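Acyl-ACP thioesterase (Bacteroides thetaiotaomicron, PDB 2ESS) probably hydrolyses the thioester of fatty acyl-acyl carrier proteins, releasing free fatty acids in lipid biosynthesis. Local coordinates at residues Asn33-Cys38 against Phe79-Trp84; Arg46-Ala51 against Gly133-Tyr138; Thr83-Val88 against Asp137-Glu142; Asp94-Val99 against Tyr109-Trp114. One frame throughout, in Å; residues are numbered along the deposited sequence.

Contact 1. Residues Asn33-Cys38 against Phe79-Trp84; sequences NHLLNC and FSVQTW
His34 and Phe79 meet as an offset edge-to-face pair. The edge of the Phe79 ring turns toward the face of the imidazole, and the two planes are 63° apart. The closest atoms are His34 CD2 and Phe79 CZ, at 3.6 Å, and CD2 lies in the plane of the phenyl ring. Phe79 has its CG between its own backbone N and carbonyl carbon (chi1 70°), which throws the ring out toward the helix. At the next residue the contact becomes aliphatic: Leu35 reaches with its CD2 branch to Val81 CG1, 3.8 Å away. One turn on from His34, Cys38 brings SG to 4.0 Å from Val81 CB, so Val81 is touched by two helix residues. Beyond it, Thr83 CG2 sits 3.9 Å from the backbone atom Cys38 O. No hydrogen bond joins the two segments, and the contact is held by apolar and ring packing.

A second shell surrounds these groups. Thr83 turns its methyl to the helix, while its OG1 is hydrogen-bonded to Arg95 and to Asn96 O. Phe13 of strand 9-14 meets both the His34 and the Phe79 rings.

Helix 28-45 thus lies against the sheet as the central helix of a hotdog fold. The axes of the short segments 33-38 and 79-84 cross at -44°, with a closest approach of 9.0 Å. Strands 9-14 and 92-100 flank strand 78-88, and Asn33 ND2 is hydrogen-bonded to Glu16 OE1 of the second subunit.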
loop_
_atom_site.group_PDB
_atom_site.type_symbol
_atom_site.label_atom_id
_atom_site.label_comp_id
_atom_site.label_asym_id
_atom_site.label_seq_id
_atom_site.Cartn_x
_atom_site.Cartn_y
_atom_site.Cartn_z
ATOM N N ASN A 33 7.041 -4.634 2.013
ATOM C CA ASN A 33 6.745 -4.490 0.568
ATOM C C ASN A 33 8.006 -4.084 -0.215
ATOM O O ASN A 33 8.370 -4.747 -1.215
ATOM C CB ASN A 33 5.599 -3.498 0.299
ATOM C CG ASN A 33 5.215 -3.425 -1.216
ATOM O OD1 ASN A 33 4.884 -4.424 -1.809
ATOM N ND2 ASN A 33 5.333 -2.262 -1.814
ATOM N N HIS A 34 8.701 -3.045 0.250
ATOM C CA HIS A 34 9.939 -2.611 -0.409
ATOM C C HIS A 34 11.022 -3.718 -0.424
ATOM O O HIS A 34 11.679 -3.948 -1.451
ATOM C CB HIS A 34 10.481 -1.340 0.243
ATOM C CG HIS A 34 9.644 -0.122 -0.047
ATOM N ND1 HIS A 34 9.171 0.167 -1.303
ATOM C CD2 HIS A 34 9.235 0.891 0.747
ATOM C CE1 HIS A 34 8.495 1.301 -1.273
ATOM N NE2 HIS A 34 8.527 1.767 -0.041
ATOM N N LEU A 35 11.244 -4.355 0.716
ATOM C CA LEU A 35 12.251 -5.441 0.816
ATOM C C LEU A 35 11.944 -6.542 -0.185
ATOM O O LEU A 35 12.807 -6.926 -0.953
ATOM C CB LEU A 35 12.347 -5.994 2.244
ATOM C CG LEU A 35 12.679 -4.986 3.362
ATOM C CD1 LEU A 35 12.673 -5.706 4.730
ATOM C CD2 LEU A 35 14.000 -4.200 3.128
ATOM N N LEU A 36 10.704 -7.044 -0.207
ATOM C CA LEU A 36 10.338 -8.141 -1.096
ATOM C C LEU A 36 10.399 -7.753 -2.572
ATOM O O LEU A 36 10.873 -8.519 -3.396
ATOM C CB LEU A 36 8.963 -8.704 -0.701
ATOM C CG LEU A 36 8.905 -9.247 0.739
ATOM C CD1 LEU A 36 7.514 -9.891 1.071
ATOM C CD2 LEU A 36 10.048 -10.254 0.979
ATOM N N ASN A 37 9.970 -6.541 -2.907
ATOM C CA ASN A 37 10.116 -6.042 -4.276
ATOM C C ASN A 37 11.583 -5.932 -4.661
ATOM O O ASN A 37 11.937 -6.192 -5.823
ATOM C CB ASN A 37 9.461 -4.662 -4.447
ATOM C CG ASN A 37 7.920 -4.727 -4.491
ATOM O OD1 ASN A 37 7.341 -5.730 -4.858
ATOM N ND2 ASN A 37 7.274 -3.622 -4.142
ATOM N N CYS A 38 12.435 -5.516 -3.720
ATOM C CA CYS A 38 13.881 -5.354 -4.016
ATOM C C CYS A 38 14.586 -6.713 -4.289
ATOM O O CYS A 38 15.437 -6.840 -5.194
ATOM C CB CYS A 38 14.626 -4.572 -2.909
ATOM S SG CYS A 38 14.220 -2.822 -2.934
ATOM N N PHE A 79 15.244 7.263 1.346
ATOM C CA PHE A 79 15.891 6.136 1.950
ATOM C C PHE A 79 16.266 5.140 0.876
ATOM O O PHE A 79 15.863 5.261 -0.272
ATOM C CB PHE A 79 15.042 5.515 3.082
ATOM C CG PHE A 79 13.793 4.790 2.633
ATOM C CD1 PHE A 79 12.614 5.495 2.397
ATOM C CD2 PHE A 79 13.773 3.393 2.517
ATOM C CE1 PHE A 79 11.442 4.860 2.012
ATOM C CE2 PHE A 79 12.587 2.739 2.151
ATOM C CZ PHE A 79 11.427 3.468 1.904
ATOM N N SER A 80 17.080 4.170 1.236
ATOM C CA SER A 80 17.422 3.137 0.266
ATOM C C SER A 80 17.520 1.768 0.913
ATOM O O SER A 80 17.652 1.643 2.148
ATOM C CB SER A 80 18.707 3.517 -0.485
ATOM O OG SER A 80 19.747 3.630 0.421
ATOM N N VAL A 81 17.417 0.764 0.053
ATOM C CA VAL A 81 17.512 -0.620 0.445
ATOM C C VAL A 81 18.646 -1.256 -0.355
ATOM O O VAL A 81 18.737 -1.099 -1.590
ATOM C CB VAL A 81 16.190 -1.339 0.173
ATOM C CG1 VAL A 81 16.311 -2.859 0.450
ATOM C CG2 VAL A 81 15.050 -0.689 0.950
ATOM N N GLN A 82 19.510 -1.975 0.343
ATOM C CA GLN A 82 20.518 -2.824 -0.291
ATOM C C GLN A 82 20.114 -4.266 -0.004
ATOM O O GLN A 82 19.612 -4.570 1.071
ATOM C CB GLN A 82 21.910 -2.554 0.265
ATOM C CG GLN A 82 22.562 -1.304 -0.277
ATOM C CD GLN A 82 23.787 -0.926 0.490
ATOM O OE1 GLN A 82 24.045 -1.444 1.564
ATOM N NE2 GLN A 82 24.548 -0.019 -0.059
ATOM N N THR A 83 20.366 -5.144 -0.963
ATOM C CA THR A 83 20.052 -6.551 -0.813
ATOM C C THR A 83 21.075 -7.402 -1.559
ATOM O O THR A 83 21.674 -6.977 -2.557
ATOM C CB THR A 83 18.610 -6.838 -1.305
ATOM O OG1 THR A 83 18.296 -8.191 -1.001
ATOM C CG2 THR A 83 18.449 -6.526 -2.807
ATOM N N TRP A 84 21.263 -8.612 -1.058
ATOM C CA TRP A 84 22.251 -9.519 -1.575
ATOM C C TRP A 84 21.914 -10.915 -1.063
ATOM O O TRP A 84 21.205 -11.069 -0.061
ATOM C CB TRP A 84 23.668 -9.104 -1.112
ATOM C CG TRP A 84 23.863 -9.151 0.358
ATOM C CD1 TRP A 84 24.320 -10.204 1.094
ATOM C CD2 TRP A 84 23.582 -8.101 1.284
ATOM N NE1 TRP A 84 24.330 -9.874 2.423
ATOM C CE2 TRP A 84 23.884 -8.583 2.563
ATOM C CE3 TRP A 84 23.086 -6.798 1.149
ATOM C CZ2 TRP A 84 23.739 -7.808 3.699
ATOM C CZ3 TRP A 84 22.935 -6.034 2.268
ATOM C CH2 TRP A 84 23.258 -6.539 3.536
#

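Contact 2. Residues Arg46-Ala51 against Gly133-Tyr138; sequences RGFGIA and GSIVDY
Arg46 and Tyr138 make the first of two CH-pi contacts. Arg46 CD lies over the tyrosine face, 3.6 Å from the centroid of the Tyr138 ring. The arginine chain is extended from CG to NE, so its methylenes run across the ring. The guanidinium plane stands 75° from the phenol plane, so the two flat groups are not stacked. In the second CH-pi contact, Ile135 CG1 sits over the centre of the Phe48 ring, 3.7 Å from the centroid. Ile135 CD1 extends to 3.5 Å from Phe48 CD1.

The two aromatic rings also touch. Phe48 CE2 comes to 3.7 Å from Tyr138 CD2, with the planes at an oblique 42°.

Polar contacts border this group. Ser134 OG donates to Arg46 O at 2.7 Å, with the donor tilted 22° from the carbonyl plane. The same OG lies at the edge of the Phe48 ring. A water bridges Gly47 O and Ser134 N. Gly47, with positive phi, is the C' residue of a Schellman motif that ends helix 28-45.

The chemistry is mixed. Ser134 and the water take up carbonyls at the end of the helix, while rings and methylenes pack against one another. The arginine lays its aliphatic chain on the ring, and its NH1 is hydrogen-bonded to His42 O.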
loop_
_atom_site.group_PDB
_atom_site.type_symbol
_atom_site.label_atom_id
_atom_site.label_comp_id
_atom_site.label_asym_id
_atom_site.label_seq_id
_atom_site.Cartn_x
_atom_site.Cartn_y
_atom_site.Cartn_z
ATOM N N ARG A 46 19.286 -10.519 -12.524
ATOM C CA ARG A 46 20.447 -11.392 -12.626
ATOM C C ARG A 46 20.068 -12.784 -13.057
ATOM O O ARG A 46 20.907 -13.670 -13.076
ATOM C CB ARG A 46 21.157 -11.440 -11.274
ATOM C CG ARG A 46 21.870 -10.157 -10.955
ATOM C CD ARG A 46 22.026 -9.995 -9.492
ATOM N NE ARG A 46 22.650 -8.726 -9.154
ATOM C CZ ARG A 46 22.040 -7.541 -9.186
ATOM N NH1 ARG A 46 20.759 -7.410 -9.516
ATOM N NH2 ARG A 46 22.722 -6.466 -8.856
ATOM N N GLY A 47 18.801 -12.988 -13.389
ATOM C CA GLY A 47 18.356 -14.259 -14.007
ATOM C C GLY A 47 18.183 -15.414 -13.049
ATOM O O GLY A 47 18.359 -16.565 -13.436
ATOM N N PHE A 48 17.810 -15.146 -11.800
ATOM C CA PHE A 48 17.487 -16.224 -10.880
ATOM C C PHE A 48 16.201 -15.983 -10.099
ATOM O O PHE A 48 15.977 -16.581 -9.045
ATOM C CB PHE A 48 18.655 -16.583 -9.943
ATOM C CG PHE A 48 19.156 -15.480 -9.060
ATOM C CD1 PHE A 48 18.532 -15.191 -7.840
ATOM C CD2 PHE A 48 20.313 -14.777 -9.410
ATOM C CE1 PHE A 48 19.042 -14.224 -7.012
ATOM C CE2 PHE A 48 20.838 -13.774 -8.585
ATOM C CZ PHE A 48 20.200 -13.501 -7.382
ATOM N N GLY A 49 15.362 -15.129 -10.654
ATOM C CA GLY A 49 14.068 -14.830 -10.118
ATOM C C GLY A 49 12.983 -15.831 -10.491
ATOM O O GLY A 49 13.227 -16.873 -11.109
ATOM N N ILE A 50 11.762 -15.516 -10.070
ATOM C CA ILE A 50 10.633 -16.397 -10.280
ATOM C C ILE A 50 10.449 -16.764 -11.772
ATOM O O ILE A 50 10.270 -17.927 -12.109
ATOM C CB ILE A 50 9.340 -15.771 -9.679
ATOM C CG1 ILE A 50 9.450 -15.793 -8.142
ATOM C CG2 ILE A 50 8.071 -16.574 -10.155
ATOM C CD1 ILE A 50 8.265 -15.253 -7.367
ATOM N N ALA A 51 10.521 -15.772 -12.651
ATOM C CA ALA A 51 10.336 -15.983 -14.098
ATOM C C ALA A 51 11.247 -17.095 -14.650
ATOM O O ALA A 51 10.783 -17.980 -15.357
ATOM C CB ALA A 51 10.563 -14.658 -14.872
ATOM N N GLY A 133 22.219 -22.453 -13.027
ATOM C CA GLY A 133 21.820 -21.061 -12.923
ATOM C C GLY A 133 22.918 -20.087 -12.534
ATOM O O GLY A 133 24.101 -20.425 -12.431
ATOM N N SER A 134 22.492 -18.862 -12.302
ATOM C CA SER A 134 23.399 -17.794 -12.019
ATOM C C SER A 134 23.467 -17.460 -10.519
ATOM O O SER A 134 24.296 -16.670 -10.121
ATOM C CB SER A 134 22.940 -16.573 -12.808
ATOM O OG SER A 134 21.625 -16.190 -12.444
ATOM N N ILE A 135 22.599 -18.025 -9.696
ATOM C CA ILE A 135 22.474 -17.511 -8.310
ATOM C C ILE A 135 23.788 -17.636 -7.512
ATOM O O ILE A 135 24.140 -16.744 -6.750
ATOM C CB ILE A 135 21.278 -18.117 -7.537
ATOM C CG1 ILE A 135 21.017 -17.345 -6.229
ATOM C CG2 ILE A 135 21.454 -19.600 -7.275
ATOM C CD1 ILE A 135 19.690 -17.621 -5.585
ATOM N N VAL A 136 24.504 -18.737 -7.707
ATOM C CA VAL A 136 25.680 -19.030 -6.912
ATOM C C VAL A 136 26.763 -18.005 -7.141
ATOM O O VAL A 136 27.543 -17.732 -6.232
ATOM C CB VAL A 136 26.232 -20.456 -7.169
ATOM C CG1 VAL A 136 27.592 -20.593 -6.552
ATOM C CG2 VAL A 136 25.274 -21.498 -6.614
ATOM N N ASP A 137 26.785 -17.420 -8.345
ATOM C CA ASP A 137 27.719 -16.375 -8.697
ATOM C C ASP A 137 27.548 -15.089 -7.877
ATOM O O ASP A 137 28.437 -14.245 -7.857
ATOM C CB ASP A 137 27.616 -16.049 -10.197
ATOM C CG ASP A 137 27.814 -17.283 -11.103
ATOM O OD1 ASP A 137 28.502 -18.254 -10.723
ATOM O OD2 ASP A 137 27.259 -17.286 -12.214
ATOM N N TYR A 138 26.410 -14.941 -7.196
ATOM C CA TYR A 138 26.085 -13.712 -6.486
ATOM C C TYR A 138 26.120 -13.849 -4.949
ATOM O O TYR A 138 25.792 -12.895 -4.226
ATOM C CB TYR A 138 24.735 -13.185 -6.961
ATOM C CG TYR A 138 24.800 -12.693 -8.397
ATOM C CD1 TYR A 138 25.276 -11.411 -8.697
ATOM C CD2 TYR A 138 24.408 -13.515 -9.439
ATOM C CE1 TYR A 138 25.340 -10.975 -10.020
ATOM C CE2 TYR A 138 24.494 -13.118 -10.734
ATOM C CZ TYR A 138 24.943 -11.845 -11.031
ATOM O OH TYR A 138 24.978 -11.459 -12.346
HETATM O O HOH W 1 19.283 -19.195 -12.645
#

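Contact 3. Residues Thr83-Val88 against Asp137-Glu142; sequences TWVENV and DYICDE
Trp84 lies on strand 78-88 of the hotdog sheet and packs against the loop 137-142, which passes beside the strand with a single backbone hydrogen bond. From CB outward its atoms meet the loop in order. CB is 3.9 Å from Cys140 SG. CG and CD1 continue beside the same sulfur, which lies obliquely to the five-membered ring in a Cys sulfur-aromatic contact. CD1 also approaches Cys140 O. From CD2, NE1 and CE2 on, the partner is Glu142, whose CB is 3.5 Å from CE2. Further out, CZ2 and CH2 lie under Glu142 CG, which makes a CH-pi contact 3.5 Å from the centroid of the six-membered ring and 11° off its normal. The glutamate chain bends at its second torsion (chi2 68°), and its carboxylate plane stands 80° from the indole. NE1 donates a hydrogen bond to a water, which lies in the indole plane.

An alanine at Trp84 would remove the indole, and would probably open a gap beneath Glu142 and leave Cys140 SG without its aromatic neighbour.

Toward the end of the strand, Ile139 CD1 touches Val88 CG2 at 4.1 Å. Glu86 points away from the loop, and its OE1 forms a salt bridge with Arg111. Glu86 and Asn87 both face Asp94 in a classic beta bulge. A second water links Val85 N to Tyr138 O. Close by, Cys140 N donates to Val85 O at 2.8 Å; the nitrogen is almost in line with the carbonyl bond, but the bond is bent at the hydrogen.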
loop_
_atom_site.group_PDB
_atom_site.type_symbol
_atom_site.label_atom_id
_atom_site.label_comp_id
_atom_site.label_asym_id
_atom_site.label_seq_id
_atom_site.Cartn_x
_atom_site.Cartn_y
_atom_site.Cartn_z
ATOM N N THR A 83 20.366 -5.144 -0.963
ATOM C CA THR A 83 20.052 -6.551 -0.813
ATOM C C THR A 83 21.075 -7.402 -1.559
ATOM O O THR A 83 21.674 -6.977 -2.557
ATOM C CB THR A 83 18.610 -6.838 -1.305
ATOM O OG1 THR A 83 18.296 -8.191 -1.001
ATOM C CG2 THR A 83 18.449 -6.526 -2.807
ATOM N N TRP A 84 21.263 -8.612 -1.058
ATOM C CA TRP A 84 22.251 -9.519 -1.575
ATOM C C TRP A 84 21.914 -10.915 -1.063
ATOM O O TRP A 84 21.205 -11.069 -0.061
ATOM C CB TRP A 84 23.668 -9.104 -1.112
ATOM C CG TRP A 84 23.863 -9.151 0.358
ATOM C CD1 TRP A 84 24.320 -10.204 1.094
ATOM C CD2 TRP A 84 23.582 -8.101 1.284
ATOM N NE1 TRP A 84 24.330 -9.874 2.423
ATOM C CE2 TRP A 84 23.884 -8.583 2.563
ATOM C CE3 TRP A 84 23.086 -6.798 1.149
ATOM C CZ2 TRP A 84 23.739 -7.808 3.699
ATOM C CZ3 TRP A 84 22.935 -6.034 2.268
ATOM C CH2 TRP A 84 23.258 -6.539 3.536
ATOM N N VAL A 85 22.418 -11.906 -1.776
ATOM C CA VAL A 85 22.333 -13.303 -1.403
ATOM C C VAL A 85 23.473 -13.666 -0.502
ATOM O O VAL A 85 24.623 -13.519 -0.875
ATOM C CB VAL A 85 22.351 -14.224 -2.659
ATOM C CG1 VAL A 85 22.326 -15.723 -2.278
ATOM C CG2 VAL A 85 21.169 -13.900 -3.558
ATOM N N GLU A 86 23.153 -14.141 0.704
ATOM C CA GLU A 86 24.173 -14.558 1.663
ATOM C C GLU A 86 24.551 -16.017 1.505
ATOM O O GLU A 86 25.727 -16.360 1.553
ATOM C CB GLU A 86 23.707 -14.304 3.094
ATOM C CG GLU A 86 24.690 -14.803 4.102
ATOM C CD GLU A 86 24.244 -14.526 5.523
ATOM O OE1 GLU A 86 23.137 -15.001 5.902
ATOM O OE2 GLU A 86 25.016 -13.854 6.241
ATOM N N ASN A 87 23.553 -16.879 1.339
ATOM C CA ASN A 87 23.788 -18.324 1.156
ATOM C C ASN A 87 22.780 -18.947 0.233
ATOM O O ASN A 87 21.627 -18.567 0.233
ATOM C CB ASN A 87 23.647 -19.087 2.490
ATOM C CG ASN A 87 24.880 -18.967 3.380
ATOM O OD1 ASN A 87 24.773 -18.534 4.527
ATOM N ND2 ASN A 87 26.051 -19.370 2.856
ATOM N N VAL A 88 23.219 -19.970 -0.480
ATOM C CA VAL A 88 22.345 -20.800 -1.277
ATOM C C VAL A 88 22.594 -22.204 -0.751
ATOM O O VAL A 88 23.623 -22.806 -1.032
ATOM C CB VAL A 88 22.638 -20.706 -2.799
ATOM C CG1 VAL A 88 21.796 -21.732 -3.589
ATOM C CG2 VAL A 88 22.352 -19.269 -3.286
ATOM N N ASP A 137 26.785 -17.420 -8.345
ATOM C CA ASP A 137 27.719 -16.375 -8.697
ATOM C C ASP A 137 27.548 -15.089 -7.877
ATOM O O ASP A 137 28.437 -14.245 -7.857
ATOM C CB ASP A 137 27.616 -16.049 -10.197
ATOM C CG ASP A 137 27.814 -17.283 -11.103
ATOM O OD1 ASP A 137 28.502 -18.254 -10.723
ATOM O OD2 ASP A 137 27.259 -17.286 -12.214
ATOM N N TYR A 138 26.410 -14.941 -7.196
ATOM C CA TYR A 138 26.085 -13.712 -6.486
ATOM C C TYR A 138 26.120 -13.849 -4.949
ATOM O O TYR A 138 25.792 -12.895 -4.226
ATOM C CB TYR A 138 24.735 -13.185 -6.961
ATOM C CG TYR A 138 24.800 -12.693 -8.397
ATOM C CD1 TYR A 138 25.276 -11.411 -8.697
ATOM C CD2 TYR A 138 24.408 -13.515 -9.439
ATOM C CE1 TYR A 138 25.340 -10.975 -10.020
ATOM C CE2 TYR A 138 24.494 -13.118 -10.734
ATOM C CZ TYR A 138 24.943 -11.845 -11.031
ATOM O OH TYR A 138 24.978 -11.459 -12.346
ATOM N N ILE A 139 26.565 -15.004 -4.454
ATOM C CA ILE A 139 26.766 -15.181 -3.010
ATOM C C ILE A 139 27.780 -14.142 -2.506
ATOM O O ILE A 139 28.858 -13.993 -3.060
ATOM C CB ILE A 139 27.204 -16.618 -2.650
ATOM C CG1 ILE A 139 26.030 -17.579 -2.850
ATOM C CG2 ILE A 139 27.698 -16.671 -1.193
ATOM C CD1 ILE A 139 26.410 -18.988 -3.136
ATOM N N CYS A 140 27.412 -13.429 -1.450
ATOM C CA CYS A 140 28.054 -12.216 -1.081
ATOM C C CYS A 140 28.215 -12.207 0.439
ATOM O O CYS A 140 27.284 -12.578 1.185
ATOM C CB CYS A 140 27.157 -11.062 -1.561
ATOM S SG CYS A 140 27.569 -9.416 -0.989
ATOM N N ASP A 141 29.377 -11.731 0.876
ATOM C CA ASP A 141 29.773 -11.723 2.287
ATOM C C ASP A 141 29.453 -10.412 3.032
ATOM O O ASP A 141 29.948 -10.194 4.128
ATOM C CB ASP A 141 31.288 -12.038 2.402
ATOM C CG ASP A 141 32.196 -10.902 1.876
ATOM O OD1 ASP A 141 31.702 -9.865 1.350
ATOM O OD2 ASP A 141 33.434 -11.051 1.991
ATOM N N GLU A 142 28.643 -9.537 2.459
ATOM C CA GLU A 142 28.262 -8.288 3.131
ATOM C C GLU A 142 27.660 -8.560 4.532
ATOM O O GLU A 142 26.845 -9.454 4.695
ATOM C CB GLU A 142 27.260 -7.553 2.242
ATOM C CG GLU A 142 26.768 -6.210 2.743
ATOM C CD GLU A 142 27.863 -5.145 2.745
ATOM O OE1 GLU A 142 27.646 -4.118 3.417
ATOM O OE2 GLU A 142 28.917 -5.333 2.086
HETATM O O HOH W 2 24.844 -11.008 5.359
HETATM O O HOH W 3 23.924 -11.099 -4.084
#

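Contact 4. Residues Asp94-Val99 against Tyr109-Trp114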
loop_
_atom_site.group_PDB
_atom_site.type_symbol
_atom_site.label_atom_id
_atom_site.label_comp_id
_atom_site.label_asym_id
_atom_site.label_seq_id
_atom_site.Cartn_x
_atom_site.Cartn_y
_atom_site.Cartn_z
ATOM N N ASP A 94 19.151 -17.782 1.643
ATOM C CA ASP A 94 19.115 -16.679 2.604
ATOM C C ASP A 94 19.471 -15.390 1.857
ATOM O O ASP A 94 20.562 -15.261 1.323
ATOM C CB ASP A 94 20.092 -16.933 3.751
ATOM C CG ASP A 94 19.709 -18.152 4.599
ATOM O OD1 ASP A 94 18.543 -18.647 4.540
ATOM O OD2 ASP A 94 20.613 -18.644 5.303
ATOM N N ARG A 95 18.526 -14.467 1.810
ATOM C CA ARG A 95 18.699 -13.162 1.226
ATOM C C ARG A 95 18.617 -12.104 2.335
ATOM O O ARG A 95 17.663 -12.087 3.122
ATOM C CB ARG A 95 17.616 -12.862 0.222
ATOM C CG ARG A 95 17.611 -11.380 -0.155
ATOM C CD ARG A 95 16.729 -11.032 -1.289
ATOM N NE ARG A 95 17.086 -11.575 -2.607
ATOM C CZ ARG A 95 18.019 -11.115 -3.420
ATOM N NH1 ARG A 95 18.873 -10.181 -3.041
ATOM N NH2 ARG A 95 18.166 -11.681 -4.610
ATOM N N ASN A 96 19.616 -11.226 2.378
ATOM C CA ASN A 96 19.738 -10.215 3.440
ATOM C C ASN A 96 19.582 -8.845 2.874
ATOM O O ASN A 96 19.629 -8.646 1.629
ATOM C CB ASN A 96 21.055 -10.377 4.177
ATOM C CG ASN A 96 21.117 -11.690 4.944
ATOM O OD1 ASN A 96 20.100 -12.381 5.124
ATOM N ND2 ASN A 96 22.302 -12.059 5.347
ATOM N N PHE A 97 19.320 -7.918 3.778
ATOM C CA PHE A 97 18.998 -6.523 3.436
ATOM C C PHE A 97 19.626 -5.558 4.445
ATOM O O PHE A 97 19.821 -5.893 5.629
ATOM C CB PHE A 97 17.488 -6.246 3.459
ATOM C CG PHE A 97 16.682 -7.149 2.621
ATOM C CD1 PHE A 97 16.215 -8.346 3.135
ATOM C CD2 PHE A 97 16.338 -6.788 1.317
ATOM C CE1 PHE A 97 15.432 -9.181 2.355
ATOM C CE2 PHE A 97 15.575 -7.609 0.545
ATOM C CZ PHE A 97 15.130 -8.819 1.052
ATOM N N ALA A 98 19.950 -4.365 3.956
ATOM C CA ALA A 98 20.295 -3.230 4.815
ATOM C C ALA A 98 19.367 -2.076 4.407
ATOM O O ALA A 98 18.988 -1.925 3.243
ATOM C CB ALA A 98 21.760 -2.849 4.655
ATOM N N VAL A 99 18.921 -1.303 5.378
ATOM C CA VAL A 99 18.133 -0.091 5.105
ATOM C C VAL A 99 18.976 1.116 5.477
ATOM O O VAL A 99 19.553 1.172 6.580
ATOM C CB VAL A 99 16.819 -0.106 5.932
ATOM C CG1 VAL A 99 15.955 1.141 5.626
ATOM C CG2 VAL A 99 16.062 -1.429 5.631
ATOM N N TYR A 109 18.376 -3.693 9.353
ATOM C CA TYR A 109 18.742 -4.854 8.582
ATOM C C TYR A 109 17.563 -5.802 8.502
ATOM O O TYR A 109 16.692 -5.753 9.324
ATOM C CB TYR A 109 19.909 -5.596 9.204
ATOM C CG TYR A 109 21.156 -4.815 9.237
ATOM C CD1 TYR A 109 21.955 -4.711 8.114
ATOM C CD2 TYR A 109 21.525 -4.132 10.385
ATOM C CE1 TYR A 109 23.121 -3.932 8.140
ATOM C CE2 TYR A 109 22.669 -3.358 10.423
ATOM C CZ TYR A 109 23.460 -3.272 9.305
ATOM O OH TYR A 109 24.585 -2.514 9.380
ATOM N N ALA A 110 17.562 -6.663 7.492
ATOM C CA ALA A 110 16.584 -7.721 7.391
ATOM C C ALA A 110 17.230 -8.999 6.855
ATOM O O ALA A 110 18.225 -8.951 6.108
ATOM C CB ALA A 110 15.367 -7.290 6.550
ATOM N N ARG A 111 16.659 -10.130 7.291
ATOM C CA ARG A 111 17.031 -11.464 6.825
ATOM C C ARG A 111 15.764 -12.147 6.323
ATOM O O ARG A 111 14.735 -12.076 6.985
ATOM C CB ARG A 111 17.626 -12.286 7.951
ATOM C CG ARG A 111 18.992 -11.829 8.402
ATOM C CD ARG A 111 19.512 -12.696 9.546
ATOM N NE ARG A 111 20.921 -12.395 9.701
ATOM C CZ ARG A 111 21.915 -13.015 9.087
ATOM N NH1 ARG A 111 21.719 -14.065 8.295
ATOM N NH2 ARG A 111 23.136 -12.576 9.287
ATOM N N SER A 112 15.853 -12.789 5.158
ATOM C CA SER A 112 14.729 -13.523 4.552
ATOM C C SER A 112 15.216 -14.914 4.157
ATOM O O SER A 112 16.403 -15.113 3.838
ATOM C CB SER A 112 14.133 -12.780 3.356
ATOM O OG SER A 112 15.051 -12.582 2.279
ATOM N N VAL A 113 14.318 -15.890 4.246
ATOM C CA VAL A 113 14.642 -17.301 3.966
ATOM C C VAL A 113 13.582 -17.767 2.975
ATOM O O VAL A 113 12.384 -17.579 3.190
ATOM C CB VAL A 113 14.645 -18.189 5.234
ATOM C CG1 VAL A 113 14.902 -19.705 4.871
ATOM C CG2 VAL A 113 15.630 -17.627 6.314
ATOM N N TRP A 114 14.051 -18.286 1.859
ATOM C CA TRP A 114 13.188 -18.637 0.716
ATOM C C TRP A 114 13.380 -20.100 0.389
ATOM O O TRP A 114 14.516 -20.557 0.289
ATOM C CB TRP A 114 13.580 -17.811 -0.527
ATOM C CG TRP A 114 13.452 -16.343 -0.323
ATOM C CD1 TRP A 114 14.309 -15.523 0.350
ATOM C CD2 TRP A 114 12.396 -15.526 -0.785
ATOM N NE1 TRP A 114 13.829 -14.264 0.346
ATOM C CE2 TRP A 114 12.663 -14.227 -0.360
ATOM C CE3 TRP A 114 11.252 -15.766 -1.559
ATOM C CZ2 TRP A 114 11.831 -13.151 -0.674
ATOM C CZ3 TRP A 114 10.417 -14.707 -1.842
ATOM C CH2 TRP A 114 10.710 -13.425 -1.400
HETATM O O HOH W 4 18.586 -14.617 5.621
#
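Phe97 and Ala110 form a hydrogen-bonded pair in the antiparallel hairpin of strands 92-100 and 106-118. The edge of the Phe97 ring is turned to the neighbouring strand: CD1 is 3.7 Å from Ala110 CB, and CE1 is 3.4 Å from Ser112 OG. Arg95 rises from the same face, toward helix 28-45, and besides Thr83 it is hydrogen-bonded to His42.

On the other face, Asn96 and Arg111 run side by side in the same direction. Asn96 ND2 lies 3.5 Å above the guanidinium plane, and the two planes are 69° apart. Arg111 is also hydrogen-bonded to Ile146 O and Cys144 O. On this face too, Ala98 CB approaches the Tyr109 ring obliquely.

Ser112 OG lies between its own backbone N and carbonyl carbon (chi1 62°), which places it where it donates to Arg95 O and accepts from Trp114 NE1. An alanine at Ser112 would lack the hydroxyl, and would probably leave the indole N-H of Trp114 without its acceptor. Arg95 O accepts from both Ser112 N and Ser112 OG, each at 2.8 Å.

How the contacts relate
All four contacts involve the N-terminal hotdog half of the chain. Contacts 1 and 4 have centres about 9 Å apart. Contact 1 sets helix 28-45 against the sheet and contact 4 lies within it; strands 78-88 and 92-100 are neighbours. Contact 3 uses the far end of strand 78-88 and shares Thr83 and Trp84 with contact 1. Contacts 2 and 3 are about 11 Å apart between centres and share Asp137 and Tyr138. Along the chain, contact 1 closes before contact 4 opens, and contact 4 falls between the segments of both contacts 2 and 3. The loop after strand 106-118 thus returns to pack on the end of helix 28-45 and on the last residues of strand 78-88.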